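Local structure of malate oxidoreductase (Thermotoga maritima, 1VL6) at residues 139-144 and 164-169; 259-264 and 282-287; 264-269 and 287-292; 326-331 and 374-379; 354-359 and 378-383. The protein probably catalyses the NAD-dependent oxidative decarboxylation of malate to pyruvate and carbon dioxide. One frame throughout, in Å; residues are numbered along the deposited sequence.

Contact 1. Residues 139-144 and 164-169; sequences NLEDIG and FHDDQQ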
# COMPACT_ATOMS: atom_id res chain seq x y z
N ASN A 139 21.31 -0.89 9.63
CA ASN A 139 21.23 0.20 10.57
C ASN A 139 21.27 -0.33 11.98
O ASN A 139 20.29 -0.88 12.48
CB ASN A 139 19.95 1.00 10.35
CG ASN A 139 19.77 2.13 11.36
OD1 ASN A 139 18.65 2.43 11.74
ND2 ASN A 139 20.87 2.76 11.81
N LEU A 140 22.42 -0.20 12.62
CA LEU A 140 22.56 -0.57 14.03
C LEU A 140 21.89 0.53 14.83
O LEU A 140 22.07 1.72 14.51
CB LEU A 140 24.06 -0.68 14.44
CG LEU A 140 24.85 -1.78 13.75
CD1 LEU A 140 26.29 -1.60 13.95
CD2 LEU A 140 24.43 -3.13 14.28
N GLU A 141 21.12 0.14 15.84
CA GLU A 141 20.36 1.09 16.60
C GLU A 141 20.23 0.63 18.05
O GLU A 141 19.95 -0.55 18.31
CB GLU A 141 18.99 1.25 15.95
CG GLU A 141 18.11 2.29 16.61
CD GLU A 141 18.42 3.73 16.23
OE1 GLU A 141 18.70 3.99 15.06
OE2 GLU A 141 18.34 4.60 17.12
N ASP A 142 20.47 1.56 18.99
CA ASP A 142 20.17 1.34 20.43
C ASP A 142 20.90 0.14 20.98
O ASP A 142 20.32 -0.75 21.66
CB ASP A 142 18.63 1.24 20.67
CG ASP A 142 17.92 2.60 20.49
OD1 ASP A 142 18.59 3.60 20.15
OD2 ASP A 142 16.70 2.76 20.69
N ILE A 143 22.20 0.12 20.66
CA ILE A 143 23.15 -0.88 21.18
C ILE A 143 24.13 -0.12 22.02
O ILE A 143 24.74 0.85 21.55
CB ILE A 143 23.91 -1.60 20.03
CG1 ILE A 143 22.92 -2.40 19.16
CG2 ILE A 143 24.99 -2.52 20.57
CD1 ILE A 143 23.49 -2.84 17.83
N GLY A 144 24.31 -0.57 23.25
CA GLY A 144 25.09 0.20 24.23
C GLY A 144 26.56 0.37 23.95
O GLY A 144 27.18 -0.45 23.23
N PHE A 164 25.64 1.47 9.41
CA PHE A 164 25.50 2.78 9.99
C PHE A 164 24.90 2.58 11.37
O PHE A 164 23.96 1.79 11.50
CB PHE A 164 24.51 3.56 9.13
CG PHE A 164 24.24 4.97 9.59
CD1 PHE A 164 25.21 5.97 9.46
CD2 PHE A 164 23.00 5.33 10.08
CE1 PHE A 164 24.94 7.27 9.85
CE2 PHE A 164 22.72 6.65 10.47
CZ PHE A 164 23.70 7.62 10.36
N HIS A 165 25.44 3.25 12.39
CA HIS A 165 24.80 3.30 13.74
C HIS A 165 24.42 4.74 14.10
O HIS A 165 25.30 5.58 14.33
CB HIS A 165 25.75 2.73 14.79
CG HIS A 165 25.17 2.68 16.17
ND1 HIS A 165 25.97 2.56 17.28
CD2 HIS A 165 23.90 2.73 16.62
CE1 HIS A 165 25.21 2.53 18.36
NE2 HIS A 165 23.95 2.64 17.99
N ASP A 166 23.12 5.02 14.11
CA ASP A 166 22.64 6.37 14.40
C ASP A 166 23.30 7.10 15.52
O ASP A 166 23.76 8.22 15.35
CB ASP A 166 21.19 6.35 14.85
CG ASP A 166 20.29 6.38 13.73
OD1 ASP A 166 20.01 5.31 13.15
OD2 ASP A 166 19.88 7.51 13.36
N ASP A 167 23.23 6.51 16.70
CA ASP A 167 23.62 7.19 17.92
C ASP A 167 25.06 7.60 17.89
O ASP A 167 25.45 8.53 18.59
CB ASP A 167 23.38 6.27 19.12
CG ASP A 167 21.90 5.92 19.27
OD1 ASP A 167 21.23 6.91 19.71
OD2 ASP A 167 21.34 4.80 18.89
N GLN A 168 25.85 6.93 17.08
CA GLN A 168 27.23 7.28 16.86
C GLN A 168 27.34 8.25 15.71
O GLN A 168 27.72 9.40 15.93
CB GLN A 168 28.05 6.01 16.56
CG GLN A 168 28.17 4.98 17.70
CD GLN A 168 29.30 3.96 17.45
OE1 GLN A 168 30.45 4.34 17.27
NE2 GLN A 168 28.96 2.68 17.48
N GLN A 169 27.04 7.78 14.50
CA GLN A 169 27.39 8.53 13.26
C GLN A 169 26.35 9.60 12.92
O GLN A 169 26.69 10.70 12.48
CB GLN A 169 27.63 7.58 12.05
CG GLN A 169 28.75 6.54 12.34
CD GLN A 169 28.72 5.33 11.44
OE1 GLN A 169 27.73 4.62 11.40
NE2 GLN A 169 29.80 5.12 10.66
O HOH W 1 22.94 2.96 20.51
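N139 pairs with F164, and L140 with H165, where the two parallel strands of a beta-alpha-beta unit (strand 137-140, helix 147-158, strand 163-165) run out at their C-terminal ends. This end is tightly knit. F164 O takes two donors: L140 N in its carbonyl plane at 2.8 Å, and N139 ND2 from above that plane at 3.3 Å. The same ND2 also donates to D166 OD1 at 3.0 Å, meeting the oxygen almost end-on to its C-O bond. N139 reaches both acceptors because its CG stands anti to the backbone N (chi1 177°), and both lie close to its amide plane. D166 OD1 and E141 OE1 share the ammonium of K99, which forms a salt bridge with each and so bridges the two carboxylates; E141 also packs on Y44 of the second subunit. On the side of the sheet that carries L140 and H165, their CB atoms touch at 3.8 Å. Past the strands the chains spread apart and the contact becomes looser. D142 N reaches D167 OD2 through a weak bond of 3.4 Å, and a water links I143 O, D167 OD2 and the H165 ring. The imidazole of H165 is steadied in its own plane by Q168 NE2, which donates to ND1. At the other nitrogen the water lies 2.7 Å from H165 NE2 and donates to I143 O and D167 OD2.

Contact 2. Residues 259-264 and 282-287; sequences TALEGA and KKMSRK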
# COMPACT_ATOMS: atom_id res chain seq x y z
N THR A 259 34.77 23.38 36.17
CA THR A 259 36.12 23.78 35.78
C THR A 259 36.32 23.81 34.25
O THR A 259 36.88 24.77 33.69
CB THR A 259 37.07 22.76 36.40
OG1 THR A 259 37.14 22.94 37.83
CG2 THR A 259 38.48 22.96 35.92
N ALA A 260 35.84 22.78 33.57
CA ALA A 260 35.93 22.69 32.10
C ALA A 260 35.28 23.85 31.41
O ALA A 260 35.76 24.29 30.37
CB ALA A 260 35.34 21.40 31.59
N LEU A 261 34.18 24.33 31.98
CA LEU A 261 33.40 25.34 31.31
C LEU A 261 33.97 26.73 31.44
O LEU A 261 33.54 27.61 30.73
CB LEU A 261 31.98 25.30 31.83
CG LEU A 261 31.21 24.05 31.47
CD1 LEU A 261 30.04 23.93 32.39
CD2 LEU A 261 30.69 24.08 30.02
N GLU A 262 34.94 26.96 32.32
CA GLU A 262 35.51 28.29 32.46
C GLU A 262 36.06 28.71 31.12
O GLU A 262 36.94 28.05 30.57
CB GLU A 262 36.60 28.32 33.49
CG GLU A 262 36.11 28.27 34.91
CD GLU A 262 37.23 27.93 35.89
OE1 GLU A 262 38.37 28.42 35.68
OE2 GLU A 262 36.98 27.17 36.86
N GLY A 263 35.49 29.78 30.56
CA GLY A 263 35.96 30.33 29.32
C GLY A 263 35.56 29.55 28.10
O GLY A 263 35.86 29.94 26.99
N ALA A 264 34.85 28.46 28.27
CA ALA A 264 34.47 27.67 27.13
C ALA A 264 33.53 28.43 26.21
O ALA A 264 32.70 29.20 26.66
CB ALA A 264 33.82 26.38 27.59
N LYS A 282 27.70 32.08 33.02
CA LYS A 282 28.31 33.38 33.12
C LYS A 282 29.83 33.29 33.22
O LYS A 282 30.48 34.29 33.04
CB LYS A 282 27.71 34.11 34.33
CG LYS A 282 26.19 34.24 34.21
CD LYS A 282 25.52 35.30 35.07
CE LYS A 282 23.95 35.12 35.03
NZ LYS A 282 23.32 35.58 36.32
N LYS A 283 30.39 32.12 33.50
CA LYS A 283 31.86 31.97 33.55
C LYS A 283 32.39 31.39 32.26
O LYS A 283 33.58 31.26 32.10
CB LYS A 283 32.30 31.10 34.70
CG LYS A 283 31.82 31.61 36.04
CD LYS A 283 32.45 30.81 37.22
CE LYS A 283 32.04 29.35 37.19
NZ LYS A 283 32.52 28.71 38.40
N MSE A 284 31.50 31.06 31.33
CA MSE A 284 31.91 30.67 29.99
C MSE A 284 32.31 31.93 29.26
O MSE A 284 32.14 33.01 29.79
CB MSE A 284 30.77 29.97 29.21
CG MSE A 284 30.34 28.66 29.83
SE MSE A 284 28.88 27.80 28.91
CE MSE A 284 29.67 27.53 27.05
N SER A 285 32.79 31.83 28.02
CA SER A 285 33.15 33.05 27.29
C SER A 285 31.92 33.83 26.86
O SER A 285 30.79 33.41 27.08
CB SER A 285 33.98 32.70 26.07
OG SER A 285 33.17 31.95 25.13
N ARG A 286 32.15 34.95 26.20
CA ARG A 286 31.04 35.73 25.63
C ARG A 286 30.35 34.95 24.50
O ARG A 286 30.98 34.13 23.83
CB ARG A 286 31.49 37.12 25.14
CG ARG A 286 31.82 38.15 26.32
N LYS A 287 29.05 35.21 24.35
CA LYS A 287 28.18 34.56 23.38
C LYS A 287 28.29 33.03 23.40
O LYS A 287 28.47 32.39 22.38
CB LYS A 287 28.40 35.15 22.00
CG LYS A 287 27.76 36.57 21.86
CD LYS A 287 27.89 37.15 20.43
CE LYS A 287 26.71 38.08 20.02
NZ LYS A 287 26.48 38.12 18.50
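G263 N donates to K283 O at 2.9 Å, nearly straight at 167° and directed onto a lone pair in the carbonyl plane. Two residues after K283, S285 N donates to A264 O at 3.0 Å, arriving from above the carbonyl plane and away from either lone pair. The two bonds use K283 and S285, the residues either side of M284, whose CA is the nearest to that of G263. The hydroxyl of S285, set between backbone N and carbonyl carbon (chi1 66°), bonds D265 OD1, just past the turn. L261 to A264 form a type II beta turn, closed by A264 N to L261 O and carrying G263 at its third position with positive phi. The turn takes the chain from helix 257-261 into strand 266-269 of the NAD-binding domain, while 282-287 is the loop that leads into the neighbouring strand 289-292. The selenomethionine M284 lies against the carbonyls of the turn: its CB rests 3.3 Å from A264 O and its CG 3.5 Å from L261 O. Bent at its third torsion, the chain brings the CE methyl back to 4.3 Å from A264 CB. L261 CB meets CG of M284 at 4.2 Å. At the exposed margin the alpha carbon of E262 touches K283 O, and the amine of K283 extends past the turn to a salt bridge with E258.

Contact 3. Residues 264-269 and 287-292; sequences ADFFIG and KPVIFA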
# COMPACT_ATOMS: atom_id res chain seq x y z
N ALA A 264 34.85 28.46 28.27
CA ALA A 264 34.47 27.67 27.13
C ALA A 264 33.53 28.43 26.21
O ALA A 264 32.70 29.20 26.66
CB ALA A 264 33.82 26.38 27.59
N ASP A 265 33.65 28.17 24.92
CA ASP A 265 32.77 28.78 23.93
C ASP A 265 31.56 27.92 23.61
O ASP A 265 30.50 28.44 23.26
CB ASP A 265 33.56 28.99 22.66
CG ASP A 265 34.71 29.92 22.87
OD1 ASP A 265 34.44 31.15 22.83
OD2 ASP A 265 35.88 29.53 23.10
N PHE A 266 31.71 26.60 23.70
CA PHE A 266 30.60 25.69 23.46
C PHE A 266 30.55 24.64 24.53
O PHE A 266 31.61 24.22 25.07
CB PHE A 266 30.75 25.00 22.12
CG PHE A 266 30.69 25.94 20.94
CD1 PHE A 266 31.74 26.78 20.65
CD2 PHE A 266 29.61 25.91 20.08
CE1 PHE A 266 31.72 27.60 19.56
CE2 PHE A 266 29.58 26.73 18.99
CZ PHE A 266 30.62 27.58 18.73
N PHE A 267 29.33 24.24 24.88
CA PHE A 267 29.13 23.05 25.66
C PHE A 267 28.30 22.17 24.79
O PHE A 267 27.25 22.62 24.27
CB PHE A 267 28.37 23.35 26.97
CG PHE A 267 27.78 22.11 27.64
CD1 PHE A 267 28.53 21.35 28.53
CD2 PHE A 267 26.51 21.71 27.36
CE1 PHE A 267 28.00 20.24 29.12
CE2 PHE A 267 25.99 20.57 27.95
CZ PHE A 267 26.73 19.85 28.83
N ILE A 268 28.75 20.92 24.62
CA ILE A 268 27.94 19.91 23.99
C ILE A 268 27.75 18.75 24.93
O ILE A 268 28.68 18.00 25.26
CB ILE A 268 28.59 19.45 22.75
CG1 ILE A 268 28.99 20.68 21.91
CG2 ILE A 268 27.64 18.60 22.00
CD1 ILE A 268 29.35 20.36 20.48
N GLY A 269 26.50 18.59 25.36
CA GLY A 269 26.15 17.57 26.31
C GLY A 269 25.26 16.54 25.71
O GLY A 269 24.22 16.84 25.10
N LYS A 287 29.05 35.21 24.35
CA LYS A 287 28.18 34.56 23.38
C LYS A 287 28.29 33.03 23.40
O LYS A 287 28.47 32.39 22.38
CB LYS A 287 28.40 35.15 22.00
CG LYS A 287 27.76 36.57 21.86
CD LYS A 287 27.89 37.15 20.43
CE LYS A 287 26.71 38.08 20.02
NZ LYS A 287 26.48 38.12 18.50
N PRO A 288 28.17 32.44 24.58
CA PRO A 288 28.28 31.01 24.74
C PRO A 288 27.15 30.23 24.10
O PRO A 288 25.99 30.69 24.06
CB PRO A 288 28.22 30.85 26.24
CG PRO A 288 27.44 32.01 26.72
CD PRO A 288 27.92 33.11 25.87
N VAL A 289 27.49 29.04 23.63
CA VAL A 289 26.59 28.19 22.93
C VAL A 289 26.46 26.92 23.72
O VAL A 289 27.49 26.36 24.17
CB VAL A 289 27.10 27.86 21.53
CG1 VAL A 289 26.20 26.78 20.86
CG2 VAL A 289 27.09 29.08 20.71
N ILE A 290 25.20 26.49 23.90
CA ILE A 290 24.83 25.37 24.77
C ILE A 290 23.95 24.40 23.96
O ILE A 290 22.79 24.74 23.62
CB ILE A 290 23.97 25.88 25.95
CG1 ILE A 290 24.69 26.94 26.77
CG2 ILE A 290 23.49 24.71 26.86
CD1 ILE A 290 25.84 26.48 27.49
N PHE A 291 24.53 23.24 23.61
CA PHE A 291 23.82 22.17 22.96
C PHE A 291 23.57 21.22 24.13
O PHE A 291 24.53 20.57 24.62
CB PHE A 291 24.68 21.47 21.90
CG PHE A 291 24.92 22.24 20.60
CD1 PHE A 291 24.51 23.54 20.41
CD2 PHE A 291 25.65 21.63 19.58
CE1 PHE A 291 24.78 24.20 19.20
CE2 PHE A 291 25.92 22.27 18.37
CZ PHE A 291 25.48 23.55 18.18
N ALA A 292 22.34 21.17 24.63
CA ALA A 292 22.07 20.32 25.77
C ALA A 292 21.16 19.24 25.30
O ALA A 292 19.94 19.38 25.34
CB ALA A 292 21.44 21.12 26.92
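The rings of F266, F267 and F291 each meet the partner strand differently. F266 lies alongside V289, its CD2 obliquely placed 3.5 Å from V289 CB, with both methyls of the valine near CD2 and CE2; beyond the pair, the ring of F179 meets that of F266 at about 55°. The F267 ring has the alpha carbon of A292 at its edge, while F291 O and I290 CG2 approach it obliquely. CG of F267 is anti to its backbone N (chi1 163°), which folds the ring over G269, where a beta carbon would run into CZ. The F291 ring takes I268 CD1 obliquely, 4.0 Å from its CD2, the two side chains pointing the same way. F267 and I290 stand on the face opposite F266, V289, I268 and F291. Between the rings of the two faces, strands 266-269 and 289-292 run parallel with axes 4.8 Å apart, neighbours in the sheet of the Rossmann-type NAD-binding domain joined through helix 278-281. Four backbone bonds alternate between them: V289 N to D265 O at 3.1 Å, F267 N to V289 O, F291 N to F267 O, and G269 N to F291 O, each of the last three at 2.9 Å. Helix 166-186 covers the F266, I268 and F291 side. D265, just before the strand, turns its carboxylate away to K188. Polar contact across the pair is thus confined to the backbone, and apolar side chains line both faces, which suits an interior strand pair of a nucleotide-binding sheet; G269 ends it close to the probable GxGxxG loop.

Contact 4. Residues 326-331 and 374-379; sequences NLLAFP and MKVHLN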
# COMPACT_ATOMS: atom_id res chain seq x y z
N ASN A 326 18.80 13.14 14.94
CA ASN A 326 19.31 12.13 14.03
C ASN A 326 18.52 12.01 12.76
O ASN A 326 19.09 11.66 11.73
CB ASN A 326 19.24 10.78 14.77
CG ASN A 326 20.38 10.63 15.75
OD1 ASN A 326 21.05 11.60 16.07
ND2 ASN A 326 20.65 9.42 16.17
N LEU A 327 17.23 12.33 12.83
CA LEU A 327 16.34 12.21 11.71
C LEU A 327 16.74 13.05 10.53
O LEU A 327 16.40 12.73 9.39
CB LEU A 327 14.90 12.54 12.11
CG LEU A 327 13.84 12.39 11.02
CD1 LEU A 327 13.80 11.02 10.42
CD2 LEU A 327 12.47 12.78 11.61
N LEU A 328 17.44 14.13 10.76
CA LEU A 328 17.91 14.93 9.64
C LEU A 328 18.97 14.20 8.84
O LEU A 328 19.21 14.57 7.67
CB LEU A 328 18.51 16.24 10.12
CG LEU A 328 17.56 17.22 10.78
CD1 LEU A 328 18.33 18.26 11.55
CD2 LEU A 328 16.73 17.86 9.72
N ALA A 329 19.60 13.19 9.44
CA ALA A 329 20.79 12.56 8.83
C ALA A 329 20.54 11.18 8.25
O ALA A 329 20.92 10.92 7.10
CB ALA A 329 21.90 12.47 9.84
N PHE A 330 19.94 10.29 9.02
CA PHE A 330 19.89 8.88 8.60
C PHE A 330 19.12 8.59 7.29
O PHE A 330 19.54 7.75 6.53
CB PHE A 330 19.48 7.94 9.74
CG PHE A 330 18.03 8.01 10.14
CD1 PHE A 330 17.03 7.46 9.34
CD2 PHE A 330 17.68 8.53 11.39
CE1 PHE A 330 15.70 7.49 9.75
CE2 PHE A 330 16.35 8.58 11.79
CZ PHE A 330 15.36 8.07 10.98
N PRO A 331 18.03 9.26 6.98
CA PRO A 331 17.34 8.90 5.77
C PRO A 331 18.23 9.11 4.54
O PRO A 331 18.36 8.20 3.70
CB PRO A 331 16.10 9.79 5.78
CG PRO A 331 15.94 10.12 7.24
CD PRO A 331 17.31 10.31 7.72
N MSE A 374 11.75 18.64 3.62
CA MSE A 374 12.14 17.56 2.74
C MSE A 374 13.33 17.89 1.90
O MSE A 374 14.01 16.99 1.45
CB MSE A 374 10.93 17.23 1.86
CG MSE A 374 9.65 16.82 2.70
SE MSE A 374 10.08 15.50 4.18
CE MSE A 374 10.61 13.98 2.96
N LYS A 375 13.62 19.18 1.70
CA LYS A 375 14.84 19.58 1.00
C LYS A 375 16.08 19.03 1.71
O LYS A 375 17.03 18.61 1.04
CB LYS A 375 14.90 21.09 0.66
CG LYS A 375 14.10 21.36 -0.75
CD LYS A 375 14.09 22.83 -1.47
N VAL A 376 16.06 18.94 3.04
CA VAL A 376 17.26 18.46 3.74
C VAL A 376 17.59 17.03 3.28
O VAL A 376 18.74 16.71 2.99
CB VAL A 376 17.14 18.29 5.27
CG1 VAL A 376 18.49 18.56 5.88
CG2 VAL A 376 16.14 19.12 5.88
N HIS A 377 16.57 16.17 3.27
CA HIS A 377 16.76 14.76 2.98
C HIS A 377 17.22 14.56 1.56
O HIS A 377 18.05 13.72 1.29
CB HIS A 377 15.49 14.00 3.26
CG HIS A 377 15.03 14.17 4.65
ND1 HIS A 377 15.78 13.77 5.73
CD2 HIS A 377 13.92 14.76 5.16
CE1 HIS A 377 15.15 14.08 6.84
NE2 HIS A 377 14.02 14.69 6.53
N LEU A 378 16.70 15.34 0.65
CA LEU A 378 17.24 15.34 -0.70
C LEU A 378 18.71 15.78 -0.76
O LEU A 378 19.53 15.15 -1.46
CB LEU A 378 16.46 16.27 -1.59
CG LEU A 378 15.02 15.88 -1.83
CD1 LEU A 378 14.34 16.94 -2.71
CD2 LEU A 378 14.93 14.51 -2.49
N ASN A 379 19.04 16.84 -0.05
CA ASN A 379 20.40 17.34 -0.09
C ASN A 379 21.40 16.38 0.53
O ASN A 379 22.46 16.18 0.00
CB ASN A 379 20.53 18.69 0.57
CG ASN A 379 19.80 19.79 -0.19
OD1 ASN A 379 19.46 19.68 -1.38
ND2 ASN A 379 19.51 20.85 0.52
O HOH W 2 18.44 12.88 5.60
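P331 and H377 bring the backbones to 6.5 Å between CA atoms, where the 3-10 turn 326-328 passes into helix 330-340 and faces helix 374-386. H377 does most of the touching. Its CG is anti to the carbonyl carbon (chi1 -57°), and this carries the imidazole off the helix into the turn, with L327 O at the ring edge, 3.1 Å from CE1. In the same plane a water sits 2.8 Å from H377 ND1 and donates to L328 O, with a weaker bond to A329 O. The ring's other nitrogen, NE2, is bonded to A371 O. CG of P331 lies obliquely to the ring, 4.0 Å from ND1. Farther along, L328 CD2 meets V376 CG2 at 4.1 Å, a purely apolar touch. A leucine in place of H377 would probably cost the water its imidazole partner and leave the A371 carbonyl without the NE2 bond. Around the contact, helix 89-107 packs F106 against L327, P331 and the H377 ring, helix 166-186 puts V174 on L328, and helix 346-358 brings I356 to V376; the far side of helix 374-386 faces the third subunit, where L378 meets its own counterpart.

Contact 5. Residues 354-359 and 378-383; sequences EAIARS and LNVYTA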
# COMPACT_ATOMS: atom_id res chain seq x y z
N GLU A 354 27.98 18.94 5.83
CA GLU A 354 27.90 20.17 5.05
C GLU A 354 26.53 20.41 4.41
O GLU A 354 26.05 21.55 4.32
CB GLU A 354 28.97 20.17 3.94
CG GLU A 354 30.39 20.19 4.49
CD GLU A 354 30.80 21.54 5.03
OE1 GLU A 354 30.09 22.52 4.75
OE2 GLU A 354 31.86 21.63 5.68
N ALA A 355 25.91 19.34 3.96
CA ALA A 355 24.65 19.44 3.31
C ALA A 355 23.58 19.88 4.30
O ALA A 355 22.75 20.77 4.00
CB ALA A 355 24.33 18.10 2.70
N ILE A 356 23.62 19.33 5.51
CA ILE A 356 22.63 19.77 6.55
C ILE A 356 22.87 21.26 6.90
O ILE A 356 21.95 22.06 6.93
CB ILE A 356 22.71 18.88 7.77
CG1 ILE A 356 22.15 17.50 7.42
CG2 ILE A 356 21.96 19.49 8.91
CD1 ILE A 356 22.56 16.48 8.41
N ALA A 357 24.13 21.64 7.08
CA ALA A 357 24.42 23.02 7.48
C ALA A 357 23.96 24.00 6.42
O ALA A 357 23.49 25.07 6.74
CB ALA A 357 25.89 23.22 7.77
N ARG A 358 24.13 23.66 5.15
CA ARG A 358 23.84 24.64 4.12
C ARG A 358 22.34 24.57 3.84
O ARG A 358 21.81 25.34 3.04
CB ARG A 358 24.69 24.45 2.85
CG ARG A 358 24.20 23.35 1.95
CD ARG A 358 25.06 23.05 0.72
NE ARG A 358 24.54 21.82 0.07
CZ ARG A 358 23.45 21.80 -0.71
NH1 ARG A 358 22.78 22.92 -0.95
NH2 ARG A 358 23.04 20.65 -1.25
N SER A 359 21.62 23.66 4.48
CA SER A 359 20.23 23.52 4.12
C SER A 359 19.36 24.58 4.81
O SER A 359 18.16 24.48 4.80
CB SER A 359 19.76 22.07 4.35
OG SER A 359 20.25 21.21 3.30
N LEU A 378 16.70 15.34 0.65
CA LEU A 378 17.24 15.34 -0.70
C LEU A 378 18.71 15.78 -0.76
O LEU A 378 19.53 15.15 -1.46
CB LEU A 378 16.46 16.27 -1.59
CG LEU A 378 15.02 15.88 -1.83
CD1 LEU A 378 14.34 16.94 -2.71
CD2 LEU A 378 14.93 14.51 -2.49
N ASN A 379 19.04 16.84 -0.05
CA ASN A 379 20.40 17.34 -0.09
C ASN A 379 21.40 16.38 0.53
O ASN A 379 22.46 16.18 0.00
CB ASN A 379 20.53 18.69 0.57
CG ASN A 379 19.80 19.79 -0.19
OD1 ASN A 379 19.46 19.68 -1.38
ND2 ASN A 379 19.51 20.85 0.52
N VAL A 380 21.03 15.76 1.62
CA VAL A 380 21.91 14.80 2.27
C VAL A 380 22.10 13.58 1.35
O VAL A 380 23.20 13.11 1.12
CB VAL A 380 21.31 14.36 3.62
CG1 VAL A 380 22.09 13.20 4.18
CG2 VAL A 380 21.29 15.52 4.59
N TYR A 381 21.00 13.06 0.83
CA TYR A 381 21.07 11.98 -0.13
C TYR A 381 22.01 12.32 -1.26
O TYR A 381 22.85 11.53 -1.61
CB TYR A 381 19.69 11.63 -0.69
CG TYR A 381 19.77 10.79 -1.94
CD1 TYR A 381 20.15 9.48 -1.89
CD2 TYR A 381 19.44 11.32 -3.17
CE1 TYR A 381 20.18 8.69 -3.04
CE2 TYR A 381 19.48 10.56 -4.33
CZ TYR A 381 19.86 9.24 -4.26
OH TYR A 381 19.93 8.51 -5.44
N THR A 382 21.82 13.48 -1.88
CA THR A 382 22.67 13.86 -3.02
C THR A 382 24.15 13.94 -2.59
O THR A 382 25.06 13.49 -3.26
CB THR A 382 22.30 15.22 -3.56
OG1 THR A 382 21.00 15.20 -4.15
CG2 THR A 382 23.22 15.56 -4.70
N ALA A 383 24.36 14.53 -1.44
CA ALA A 383 25.72 14.70 -0.96
C ALA A 383 26.40 13.33 -0.79
O ALA A 383 27.53 13.11 -1.25
CB ALA A 383 25.75 15.46 0.36
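A355 and V380 approach to 5.5 Å between CA atoms as helices 354-358 and 378-383 pass nearly antiparallel, at 151°, with axes 8.6 Å apart. The small side chain of A355 points into the interface, and its CB lies 3.8 Å from A383 CB and as near to the backbone oxygen of N379. I356 reaches across with CG1, 3.6 Å from V380 CG2, and also packs on V173 and A177 of helix 166-186. At the other end the contact turns polar. N379 ND2 donates to S359 OG at 2.9 Å, almost straight and in its own amide plane, and the S359 hydroxyl gives its proton to A355 O, a carbonyl one helical turn back. R358 leaves its helix with CG between backbone N and carbonyl carbon (chi1 79°) and then extends, laying NH2 obliquely 3.5 Å from N379 CG; guanidinium and amide planes stand 38° apart. Replacing S359 by an alanine would probably leave the N379 amide without its acceptor and freer to turn, and the A355 carbonyl without that donor. N379 also packs on K375 of the third subunit. One hydroxyl therefore serves two groups: it accepts from the neighbouring helix and donates to its own, so the chain at S359 is tied to helix 374-386 by a directional bond, next to close alanine and branched aliphatic packing.

In the fold
Along the chain, contact 1 closes before the others open; contacts 2 and 3 then alternate their segments, and contacts 4 and 5 end together on helix 374-386. Contact 1 lies in the four-stranded parallel sheet near the centre of the chain. Contacts 2 and 3, with centres 9 Å apart, share A264 and K287 and build neighbouring inner strands of the six-stranded sheet and the turns before them. Contacts 4 and 5, centres 7 Å apart, form a helical cluster facing the third subunit. Contact 1 touches contact 4 through F164 and D166 against F330 and N326, whereas about 11 Å separates nearest atoms of contacts 1 and 3. The helical cluster thus adjoins the central sheet and the subunit interface.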